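Local coordinates for protein transcriptional regulator, IclR family (Alicyclobacillus acidocaldarius subsp. acidocaldarius, PDB 5TJJ) that probably acts as a DNA-binding transcription factor of the IclR family, with a helix-turn-helix domain joined to a GAF-like regulatory domain, at residues Leu184-Glu187 against Val188-Lys191; Asp154-Ser157 against Thr158-Arg161; Ala248-Ser251 against Ala252-Gly255; Arg238-Lys241 against Ala242-Ser246; Leu21-His24 against Lys25-Gln28. All coordinates share one frame; numbering follows the deposited sequence.

In the fold
Along the chain the order is contact 5, contact 2, contact 1, contact 4, contact 3. Contact 5 belongs to the helix-turn-helix domain, in the loop between helix 9-21 and strand 29-30. Contacts 1 and 2 lie on consecutive helices of the C-terminal domain, 178-191 and 156-164; their centres are 14 Å apart and Trp159 packs on Leu185, Gln186 and Arg189. Contacts 4 and 3 follow each other on helix 233-253, again with centres 14 Å apart, and Lys244 reaches from contact 4 to the carbonyl of Lys191. Contact 3 comes to about 7 Å from contact 5 at the nearest atoms, and both meet the second subunit, so the helix's C-terminal end approaches the DNA-binding half.

Contact 1 (Leu184-Glu187 against Val188-Lys191); sequences LLQE and VREK
Val188-Lys191 continues the helical turn of Leu184-Glu187, with four successive i to i+4 bonds: Val188 N to Leu184 O at 3.0 Å, Arg189 N to Leu185 O, Glu190 N to Gln186 O, and Lys191 N to Glu187 O at 2.7 Å. The same spacing brings Glu187 and Lys191 together in a salt bridge, NZ lying 3.2 Å from OE1. The ammonium comes from above the carboxylate, 63° out of its plane. Lys191 gets there with CG beside its own backbone N (chi1 -73°) and the rest of the chain stretched out. With an alanine here instead of Glu187, Lys191 NZ would probably lose its acidic mate and its long chain would be freer to swing. Three residues apart, Gln186 and Arg189 meet: CG of the glutamine lies 3.7 Å from NH2, at the edge of the guanidinium; amide and guanidinium planes are 57° apart. Val188 turns CG2 back onto Leu184 O, while its side chain and that of Leu185 pack on Ala152. The pattern is that of an amphipathic helix, its apolar face against helices 144-151 and 156-164 and an i to i+4 ion pair on its final turn.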
# COMPACT_ATOMS: atom_id res chain seq x y z
N LEU A 184 -9.98 -18.77 -29.99
CA LEU A 184 -8.76 -18.33 -29.32
C LEU A 184 -9.02 -17.52 -28.02
O LEU A 184 -8.29 -17.70 -27.04
CB LEU A 184 -7.86 -17.53 -30.27
CG LEU A 184 -7.19 -18.38 -31.36
CD1 LEU A 184 -6.31 -17.52 -32.22
CD2 LEU A 184 -6.40 -19.52 -30.73
N LEU A 185 -10.04 -16.67 -28.01
CA LEU A 185 -10.38 -15.97 -26.76
C LEU A 185 -10.92 -16.94 -25.71
O LEU A 185 -10.51 -16.89 -24.54
CB LEU A 185 -11.36 -14.83 -26.99
CG LEU A 185 -10.83 -13.64 -27.79
CD1 LEU A 185 -11.99 -12.76 -28.26
CD2 LEU A 185 -9.83 -12.83 -26.98
N GLN A 186 -11.80 -17.84 -26.13
CA GLN A 186 -12.32 -18.85 -25.21
C GLN A 186 -11.19 -19.63 -24.58
O GLN A 186 -11.18 -19.78 -23.35
CB GLN A 186 -13.35 -19.78 -25.87
CG GLN A 186 -14.77 -19.27 -25.75
CD GLN A 186 -15.73 -19.73 -26.86
OE1 GLN A 186 -15.36 -20.47 -27.78
NE2 GLN A 186 -16.96 -19.25 -26.78
N GLU A 187 -10.23 -20.10 -25.39
CA GLU A 187 -9.18 -20.95 -24.84
C GLU A 187 -8.23 -20.16 -23.94
O GLU A 187 -7.78 -20.70 -22.93
CB GLU A 187 -8.44 -21.81 -25.91
CG GLU A 187 -7.17 -21.22 -26.51
CD GLU A 187 -6.37 -22.21 -27.37
OE1 GLU A 187 -6.61 -23.43 -27.29
OE2 GLU A 187 -5.45 -21.76 -28.11
N VAL A 188 -7.96 -18.89 -24.27
CA VAL A 188 -7.20 -18.04 -23.36
C VAL A 188 -7.91 -17.92 -22.01
O VAL A 188 -7.27 -17.98 -20.98
CB VAL A 188 -6.94 -16.63 -23.95
CG1 VAL A 188 -6.36 -15.68 -22.90
CG2 VAL A 188 -5.97 -16.68 -25.11
N ARG A 189 -9.21 -17.74 -22.01
CA ARG A 189 -9.97 -17.71 -20.77
C ARG A 189 -9.94 -19.09 -20.04
O ARG A 189 -9.80 -19.14 -18.83
CB ARG A 189 -11.39 -17.23 -21.05
CG ARG A 189 -12.22 -16.91 -19.81
CD ARG A 189 -13.51 -16.18 -20.17
NE ARG A 189 -14.24 -16.78 -21.31
CZ ARG A 189 -15.34 -17.54 -21.26
NH1 ARG A 189 -15.94 -17.83 -20.10
NH2 ARG A 189 -15.87 -18.01 -22.40
N GLU A 190 -10.08 -20.19 -20.77
CA GLU A 190 -9.96 -21.54 -20.18
C GLU A 190 -8.54 -21.70 -19.58
O GLU A 190 -8.40 -22.00 -18.40
CB GLU A 190 -10.33 -22.66 -21.21
CG GLU A 190 -11.85 -22.88 -21.48
CD GLU A 190 -12.23 -23.65 -22.79
OE1 GLU A 190 -11.53 -23.56 -23.84
OE2 GLU A 190 -13.29 -24.36 -22.79
N LYS A 191 -7.49 -21.38 -20.36
CA LYS A 191 -6.06 -21.71 -20.00
C LYS A 191 -5.22 -20.69 -19.23
O LYS A 191 -4.20 -21.05 -18.67
CB LYS A 191 -5.27 -22.10 -21.25
CG LYS A 191 -5.62 -23.47 -21.81
CD LYS A 191 -4.95 -23.65 -23.18
CE LYS A 191 -5.23 -25.02 -23.77
NZ LYS A 191 -4.82 -25.11 -25.20

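Contact 2 (Asp154-Ser157 against Thr158-Arg161); sequences DDES and TWRR
Glu156 lays its CG over the six-membered ring of Trp159, 3.6 Å from the centroid and 17° off the normal, a CH-pi contact over the face. The two side chains run alongside each other in the same direction; the carboxylate is tilted 39° to the indole and sends OE1 toward Arg189 in a long, weak ion pair. Arg160 folds back over the same turn. Its bend at chi3 (-75°) sets the guanidinium face above Glu156 O, which lies 3.8 Å from the plane and over its centre, while NH2 meets Glu156 CB at 3.6 Å. All this stands on the first turn of helix 156-164, where Asp155 is the N-cap. Its OD2 takes two bonds from Ser157: the backbone N at 3.0 Å, from above the carboxylate plane, and OG at 2.6 Å, on the anti lone pair. The carboxylate of Asp155 at this N-terminal end would probably be favoured by the helix dipole. Asp154 crosses Thr158 at a slant, OD2 3.7 Å from CG2, and forms its salt bridge with Arg110. The indole NE1 of Trp159 donates to Leu151 O, and its ring packs on Val182 and Leu185 of helix 178-191. Putting an alanine in place of Trp159 would probably open a gap between the two helices and leave Leu151 O without this donor. Arg161 turns to Asp114 and Glu165, forming salt bridges with both.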
# COMPACT_ATOMS: atom_id res chain seq x y z
N ASP A 154 -12.88 -9.54 -20.89
CA ASP A 154 -14.05 -8.68 -20.99
C ASP A 154 -15.32 -9.49 -21.25
O ASP A 154 -15.26 -10.66 -21.65
CB ASP A 154 -13.88 -7.68 -22.14
CG ASP A 154 -12.78 -6.66 -21.88
OD1 ASP A 154 -12.48 -6.36 -20.71
OD2 ASP A 154 -12.21 -6.15 -22.85
N ASP A 155 -16.47 -8.85 -21.04
CA ASP A 155 -17.76 -9.38 -21.46
C ASP A 155 -17.70 -9.76 -22.94
O ASP A 155 -16.98 -9.13 -23.73
CB ASP A 155 -18.89 -8.34 -21.23
CG ASP A 155 -20.30 -8.96 -21.37
OD1 ASP A 155 -20.70 -9.79 -20.51
OD2 ASP A 155 -21.03 -8.61 -22.33
N GLU A 156 -18.43 -10.80 -23.30
CA GLU A 156 -18.55 -11.23 -24.68
C GLU A 156 -19.09 -10.15 -25.59
O GLU A 156 -18.76 -10.16 -26.78
CB GLU A 156 -19.41 -12.49 -24.82
CG GLU A 156 -18.61 -13.78 -24.64
CD GLU A 156 -19.35 -14.87 -23.89
OE1 GLU A 156 -18.77 -15.40 -22.91
OE2 GLU A 156 -20.50 -15.20 -24.27
N SER A 157 -19.89 -9.21 -25.06
CA SER A 157 -20.39 -8.06 -25.87
C SER A 157 -19.24 -7.21 -26.45
O SER A 157 -19.35 -6.72 -27.54
CB SER A 157 -21.41 -7.20 -25.11
OG SER A 157 -20.82 -6.64 -23.96
N THR A 158 -18.14 -7.09 -25.71
CA THR A 158 -16.94 -6.42 -26.21
C THR A 158 -16.28 -7.25 -27.32
O THR A 158 -15.81 -6.69 -28.31
CB THR A 158 -15.94 -6.20 -25.06
OG1 THR A 158 -16.59 -5.47 -24.00
CG2 THR A 158 -14.70 -5.42 -25.53
N TRP A 159 -16.24 -8.57 -27.16
CA TRP A 159 -15.65 -9.41 -28.19
C TRP A 159 -16.38 -9.14 -29.50
O TRP A 159 -15.75 -8.95 -30.53
CB TRP A 159 -15.78 -10.92 -27.94
CG TRP A 159 -15.21 -11.47 -26.76
CD1 TRP A 159 -14.47 -10.83 -25.81
CD2 TRP A 159 -15.28 -12.84 -26.36
NE1 TRP A 159 -14.07 -11.71 -24.83
CE2 TRP A 159 -14.54 -12.96 -25.15
CE3 TRP A 159 -15.89 -13.97 -26.91
CZ2 TRP A 159 -14.40 -14.18 -24.48
CZ3 TRP A 159 -15.77 -15.18 -26.23
CH2 TRP A 159 -15.01 -15.28 -25.03
N ARG A 160 -17.70 -9.17 -29.43
CA ARG A 160 -18.52 -8.98 -30.60
C ARG A 160 -18.36 -7.59 -31.20
O ARG A 160 -18.31 -7.48 -32.44
CB ARG A 160 -19.98 -9.30 -30.32
CG ARG A 160 -20.25 -10.78 -30.15
CD ARG A 160 -21.73 -11.09 -30.17
NE ARG A 160 -22.35 -10.69 -28.91
CZ ARG A 160 -22.32 -11.38 -27.76
NH1 ARG A 160 -22.94 -10.88 -26.69
NH2 ARG A 160 -21.67 -12.56 -27.67
N ARG A 161 -18.25 -6.56 -30.36
CA ARG A 161 -18.01 -5.21 -30.86
C ARG A 161 -16.68 -5.14 -31.61
O ARG A 161 -16.63 -4.66 -32.74
CB ARG A 161 -18.04 -4.13 -29.75
CG ARG A 161 -17.86 -2.70 -30.28
CD ARG A 161 -17.83 -1.63 -29.19
NE ARG A 161 -16.77 -1.86 -28.19
CZ ARG A 161 -15.46 -1.70 -28.40
NH1 ARG A 161 -14.98 -1.34 -29.59
NH2 ARG A 161 -14.62 -1.93 -27.41

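Contact 3 (Ala248-Ser251 against Ala252-Gly255); sequences AKVS and AWSG
Ser254 grips Val250 O twice: its OG is 2.7 Å away and its backbone N 2.9 Å, the two donors arriving from opposite faces of the carbonyl plane. The hydroxyl gets there because OG stands beside its own backbone N (chi1 -47°), turned back along the helix. The same N also makes a weak bond to Ser251 O. Just before this, the i to i+4 pattern is regular, with Ala252 N on Ala248 O at 3.0 Å and Trp253 N on Lys249 O at 2.9 Å. Lys249 O has a second neighbour in the indole of Trp253, whose face lies over it with the oxygen 3.1 Å from the plane and toward the rim. Beside it Lys249 CB makes a CH-pi contact over the six-membered ring, 4.2 Å from the centroid, and Val250 CG2 meets CZ3 of the indole at 4.0 Å. The last carbonyls are closed off by a Schellman motif: Gly255 N bonds Ala252 O at 3.0 Å and Tyr256 N bonds Ser251 O. Gly255, at phi 86°, is its C-prime residue; a side chain at these angles would press on the preceding carbonyl oxygen. Ser251 OG is bonded to Ala247 O and to Phe212 N, and the indole NE1 makes a weak bond to Asp56 OD2 of the second subunit. This end of helix 233-253 thus rests Val250, Ser251 and Ser254 on Val211 of strand 204-212, while Ala252 and Trp253 pack on Tyr72 and Pro71 of the second subunit.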
# COMPACT_ATOMS: atom_id res chain seq x y z
N ALA A 248 0.81 -14.02 -10.98
CA ALA A 248 0.18 -14.30 -9.71
C ALA A 248 0.65 -13.31 -8.65
O ALA A 248 -0.18 -12.78 -7.91
CB ALA A 248 0.48 -15.73 -9.27
N LYS A 249 1.95 -13.05 -8.58
CA LYS A 249 2.49 -12.09 -7.59
C LYS A 249 2.01 -10.65 -7.81
O LYS A 249 1.47 -10.03 -6.92
CB LYS A 249 4.01 -12.13 -7.56
CG LYS A 249 4.57 -13.42 -7.00
CD LYS A 249 6.08 -13.48 -7.18
CE LYS A 249 6.62 -14.81 -6.71
NZ LYS A 249 8.05 -14.72 -6.28
N VAL A 250 2.18 -10.17 -9.04
CA VAL A 250 1.73 -8.84 -9.44
C VAL A 250 0.21 -8.66 -9.30
O VAL A 250 -0.23 -7.58 -8.93
CB VAL A 250 2.18 -8.48 -10.87
CG1 VAL A 250 1.82 -7.03 -11.24
CG2 VAL A 250 3.69 -8.64 -11.02
N SER A 251 -0.57 -9.71 -9.61
CA SER A 251 -2.01 -9.73 -9.31
C SER A 251 -2.26 -9.54 -7.84
O SER A 251 -3.01 -8.65 -7.48
CB SER A 251 -2.71 -11.00 -9.81
OG SER A 251 -2.59 -11.09 -11.22
N ALA A 252 -1.60 -10.30 -6.98
CA ALA A 252 -1.71 -10.03 -5.52
C ALA A 252 -1.34 -8.55 -5.17
O ALA A 252 -2.02 -7.90 -4.36
CB ALA A 252 -0.91 -11.03 -4.69
N TRP A 253 -0.30 -7.99 -5.80
CA TRP A 253 0.12 -6.59 -5.51
C TRP A 253 -0.84 -5.53 -6.08
O TRP A 253 -0.87 -4.39 -5.62
CB TRP A 253 1.54 -6.33 -6.00
CG TRP A 253 2.52 -7.38 -5.56
CD1 TRP A 253 2.42 -8.21 -4.48
CD2 TRP A 253 3.75 -7.69 -6.18
NE1 TRP A 253 3.51 -9.02 -4.41
CE2 TRP A 253 4.34 -8.72 -5.45
CE3 TRP A 253 4.41 -7.19 -7.31
CZ2 TRP A 253 5.59 -9.26 -5.79
CZ3 TRP A 253 5.65 -7.73 -7.66
CH2 TRP A 253 6.22 -8.76 -6.89
N SER A 254 -1.65 -5.92 -7.06
CA SER A 254 -2.68 -5.06 -7.60
C SER A 254 -3.97 -5.25 -6.83
O SER A 254 -4.99 -4.76 -7.29
CB SER A 254 -2.93 -5.38 -9.08
OG SER A 254 -1.74 -5.49 -9.81
N GLY A 255 -3.95 -5.97 -5.70
CA GLY A 255 -5.14 -6.19 -4.89
C GLY A 255 -6.05 -7.36 -5.26
O GLY A 255 -7.10 -7.52 -4.65

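Contact 4 (Arg238-Lys241 against Ala242-Ser246); sequences RAVK and ALKES
Ala242 N bonds Arg238 O at 3.1 Å, Leu243 N bonds Ala239 O at 2.8 Å, Lys244 N bonds Val240 O, and Glu245 N bonds Lys241 O: an unbroken run of i to i+4 alpha-helical bonds, continued within the second segment by Ser246 N on Ala242 O. Among charged groups, Lys241 and Glu245, one turn apart, come close without forming a salt bridge. Their chains pass at a slant, and it is Lys241 CE that meets Glu245 OE2, at 3.4 Å. The bend at chi3 (139°) leaves NZ 4.6 Å from that oxygen, where the attraction is probably mild. Arg238 NH1 instead pairs with Asp235, and Lys244 NZ bonds the carbonyl of Lys191 at the end of helix 178-191. Apolar contact is made by Val240 and Lys244, which lie alongside each other and point the same way; CG1 of the valine touches CD of the lysine at 4.2 Å. Leu243 keeps CG beside its own backbone N (chi1 -69°), which lays that atom 3.1 Å from Ala239 O. From there it packs on Val207 and Val209 of strand 204-212 and on Leu222 and Cys224 of strand 218-227. Ala239 and Ala242 bear on helix 86-101, and Ser246 OG bonds Glu93 of that helix. A long C-terminal helix lying beside another helix on an antiparallel sheet fits the GAF-like effector domain of IclR regulators.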
# COMPACT_ATOMS: atom_id res chain seq x y z
N ARG A 238 8.31 -23.24 -20.59
CA ARG A 238 9.05 -22.60 -19.50
C ARG A 238 8.63 -21.15 -19.27
O ARG A 238 8.55 -20.70 -18.14
CB ARG A 238 10.57 -22.67 -19.74
CG ARG A 238 11.40 -22.33 -18.51
CD ARG A 238 12.87 -22.08 -18.83
NE ARG A 238 13.58 -23.32 -19.19
CZ ARG A 238 14.00 -23.67 -20.42
NH1 ARG A 238 13.83 -22.86 -21.48
NH2 ARG A 238 14.62 -24.84 -20.58
N ALA A 239 8.35 -20.44 -20.34
CA ALA A 239 7.99 -19.04 -20.25
C ALA A 239 6.57 -18.83 -19.67
O ALA A 239 6.31 -17.90 -18.91
CB ALA A 239 8.13 -18.41 -21.61
N VAL A 240 5.66 -19.72 -20.05
CA VAL A 240 4.32 -19.74 -19.50
C VAL A 240 4.39 -19.91 -17.99
O VAL A 240 3.73 -19.18 -17.26
CB VAL A 240 3.47 -20.88 -20.13
CG1 VAL A 240 2.16 -21.12 -19.37
CG2 VAL A 240 3.19 -20.54 -21.58
N LYS A 241 5.21 -20.84 -17.54
CA LYS A 241 5.35 -21.14 -16.12
C LYS A 241 5.98 -19.95 -15.36
O LYS A 241 5.52 -19.62 -14.28
CB LYS A 241 6.10 -22.46 -15.93
CG LYS A 241 5.91 -23.11 -14.56
CD LYS A 241 6.79 -24.35 -14.38
CE LYS A 241 7.40 -24.41 -12.98
NZ LYS A 241 8.31 -25.59 -12.87
N ALA A 242 6.96 -19.28 -15.95
CA ALA A 242 7.59 -18.11 -15.32
C ALA A 242 6.64 -16.88 -15.31
O ALA A 242 6.43 -16.26 -14.28
CB ALA A 242 8.92 -17.79 -16.00
N LEU A 243 6.05 -16.56 -16.45
CA LEU A 243 5.02 -15.53 -16.55
C LEU A 243 3.85 -15.71 -15.58
O LEU A 243 3.41 -14.74 -14.98
CB LEU A 243 4.47 -15.43 -17.98
CG LEU A 243 5.50 -14.86 -18.96
CD1 LEU A 243 5.08 -15.18 -20.37
CD2 LEU A 243 5.72 -13.36 -18.73
N LYS A 244 3.35 -16.94 -15.44
CA LYS A 244 2.29 -17.20 -14.44
C LYS A 244 2.72 -17.04 -13.00
O LYS A 244 1.94 -16.50 -12.22
CB LYS A 244 1.68 -18.59 -14.62
CG LYS A 244 0.63 -18.62 -15.70
CD LYS A 244 0.14 -20.04 -15.90
CE LYS A 244 -1.17 -20.06 -16.68
NZ LYS A 244 -1.79 -21.41 -16.55
N GLU A 245 3.92 -17.49 -12.63
CA GLU A 245 4.43 -17.25 -11.28
C GLU A 245 4.54 -15.74 -11.00
O GLU A 245 4.12 -15.27 -9.94
CB GLU A 245 5.77 -17.94 -11.05
CG GLU A 245 5.62 -19.45 -10.92
CD GLU A 245 6.95 -20.22 -10.94
OE1 GLU A 245 7.97 -19.65 -10.49
OE2 GLU A 245 6.96 -21.40 -11.38
N SER A 246 5.05 -14.99 -11.98
CA SER A 246 5.15 -13.56 -11.86
C SER A 246 3.79 -12.87 -11.88
O SER A 246 3.59 -11.94 -11.13
CB SER A 246 6.03 -12.97 -12.96
OG SER A 246 7.37 -13.32 -12.70

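Contact 5 (Leu21-His24 against Lys25-Gln28); sequences LSRH and KYRQ
His24 and Arg27 lie alongside each other and point the same way. Arg27 CD sits over the imidazole in a CH-pi contact, 4.1 Å from the ring centroid, and His24 CE1 lies 3.3 Å above the guanidinium plane, toward its rim. The two planes are 34° apart. Arg27 carries CG between its backbone N and carbonyl carbon (chi1 68°), and from there the chain is extended as far as NE, which brings it along the ring. Next to this pair, Arg23 CD touches Tyr26 CD2 at 4.1 Å, and Leu21 CD2 presses on Tyr26 O. The backbone that holds these groups is only loosely bonded: Tyr26 N to Arg23 O at 2.9 Å and Arg27 N to His24 O at 3.4 Å are both weak. A water donates to Leu21 O, 2.7 Å away, and to Arg27 O, and Arg27 CA makes a CH...O contact with Leu21 O at 3.6 Å. Further out, Tyr26 OH bonds Arg37 NE and Tyr26 O accepts from Ser29 OG, while His24 and Arg27 pack on Leu83 of the second subunit. The loop leaving helix 9-21 thus depends on a CH-pi contact, a bridging water and outside partners more than on strong bonds of its own, and the cationic guanidinium against the imidazole is likely to disfavour protonation of His24.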
# COMPACT_ATOMS: atom_id res chain seq x y z
N LEU A 21 -8.37 -10.64 6.27
CA LEU A 21 -9.12 -9.45 6.70
C LEU A 21 -9.19 -8.32 5.67
O LEU A 21 -9.93 -7.37 5.86
CB LEU A 21 -8.57 -8.93 8.03
CG LEU A 21 -8.78 -9.90 9.21
CD1 LEU A 21 -8.14 -9.34 10.46
CD2 LEU A 21 -10.26 -10.21 9.45
N SER A 22 -8.43 -8.45 4.58
CA SER A 22 -8.41 -7.49 3.52
C SER A 22 -9.44 -7.82 2.45
O SER A 22 -9.55 -7.08 1.50
CB SER A 22 -7.00 -7.42 2.90
OG SER A 22 -6.73 -8.54 2.07
N ARG A 23 -10.14 -8.95 2.59
CA ARG A 23 -11.24 -9.30 1.68
C ARG A 23 -12.51 -8.67 2.19
O ARG A 23 -12.83 -8.83 3.37
CB ARG A 23 -11.47 -10.81 1.62
CG ARG A 23 -10.25 -11.64 1.27
CD ARG A 23 -10.61 -13.12 1.24
NE ARG A 23 -10.97 -13.54 -0.11
CZ ARG A 23 -10.21 -14.27 -0.93
NH1 ARG A 23 -9.00 -14.71 -0.54
NH2 ARG A 23 -10.67 -14.58 -2.14
N HIS A 24 -13.24 -7.99 1.31
CA HIS A 24 -14.47 -7.28 1.70
C HIS A 24 -15.38 -8.16 2.55
O HIS A 24 -15.91 -7.69 3.54
CB HIS A 24 -15.28 -6.73 0.48
CG HIS A 24 -16.08 -5.51 0.83
ND1 HIS A 24 -17.29 -5.58 1.48
CD2 HIS A 24 -15.79 -4.19 0.71
CE1 HIS A 24 -17.73 -4.35 1.72
NE2 HIS A 24 -16.83 -3.50 1.27
N LYS A 25 -15.52 -9.43 2.16
CA LYS A 25 -16.39 -10.34 2.86
C LYS A 25 -15.98 -10.55 4.32
O LYS A 25 -16.83 -10.51 5.20
CB LYS A 25 -16.47 -11.68 2.13
CG LYS A 25 -17.68 -12.53 2.52
CD LYS A 25 -17.97 -13.62 1.48
CE LYS A 25 -16.77 -14.56 1.28
NZ LYS A 25 -16.97 -15.58 0.22
N TYR A 26 -14.69 -10.71 4.58
CA TYR A 26 -14.17 -11.00 5.91
C TYR A 26 -13.62 -9.77 6.63
O TYR A 26 -12.84 -9.91 7.57
CB TYR A 26 -13.09 -12.09 5.81
CG TYR A 26 -13.63 -13.39 5.28
CD1 TYR A 26 -14.21 -14.34 6.13
CD2 TYR A 26 -13.62 -13.66 3.92
CE1 TYR A 26 -14.74 -15.52 5.64
CE2 TYR A 26 -14.14 -14.84 3.42
CZ TYR A 26 -14.69 -15.77 4.28
OH TYR A 26 -15.20 -16.94 3.74
N ARG A 27 -14.01 -8.57 6.22
CA ARG A 27 -13.41 -7.34 6.75
C ARG A 27 -13.63 -7.09 8.23
O ARG A 27 -12.79 -6.45 8.88
CB ARG A 27 -13.88 -6.11 5.99
CG ARG A 27 -15.34 -5.78 6.17
CD ARG A 27 -15.79 -4.69 5.22
NE ARG A 27 -17.23 -4.77 5.04
CZ ARG A 27 -18.10 -3.78 5.11
NH1 ARG A 27 -17.71 -2.52 5.33
NH2 ARG A 27 -19.39 -4.06 4.94
N GLN A 28 -14.78 -7.53 8.73
CA GLN A 28 -15.08 -7.58 10.17
C GLN A 28 -15.41 -9.04 10.52
O GLN A 28 -16.55 -9.50 10.29
CB GLN A 28 -16.25 -6.65 10.53
CG GLN A 28 -16.00 -5.17 10.27
CD GLN A 28 -15.06 -4.49 11.26
OE1 GLN A 28 -14.77 -4.99 12.36
NE2 GLN A 28 -14.57 -3.31 10.87
O HOH W 1 -10.76 -5.55 7.66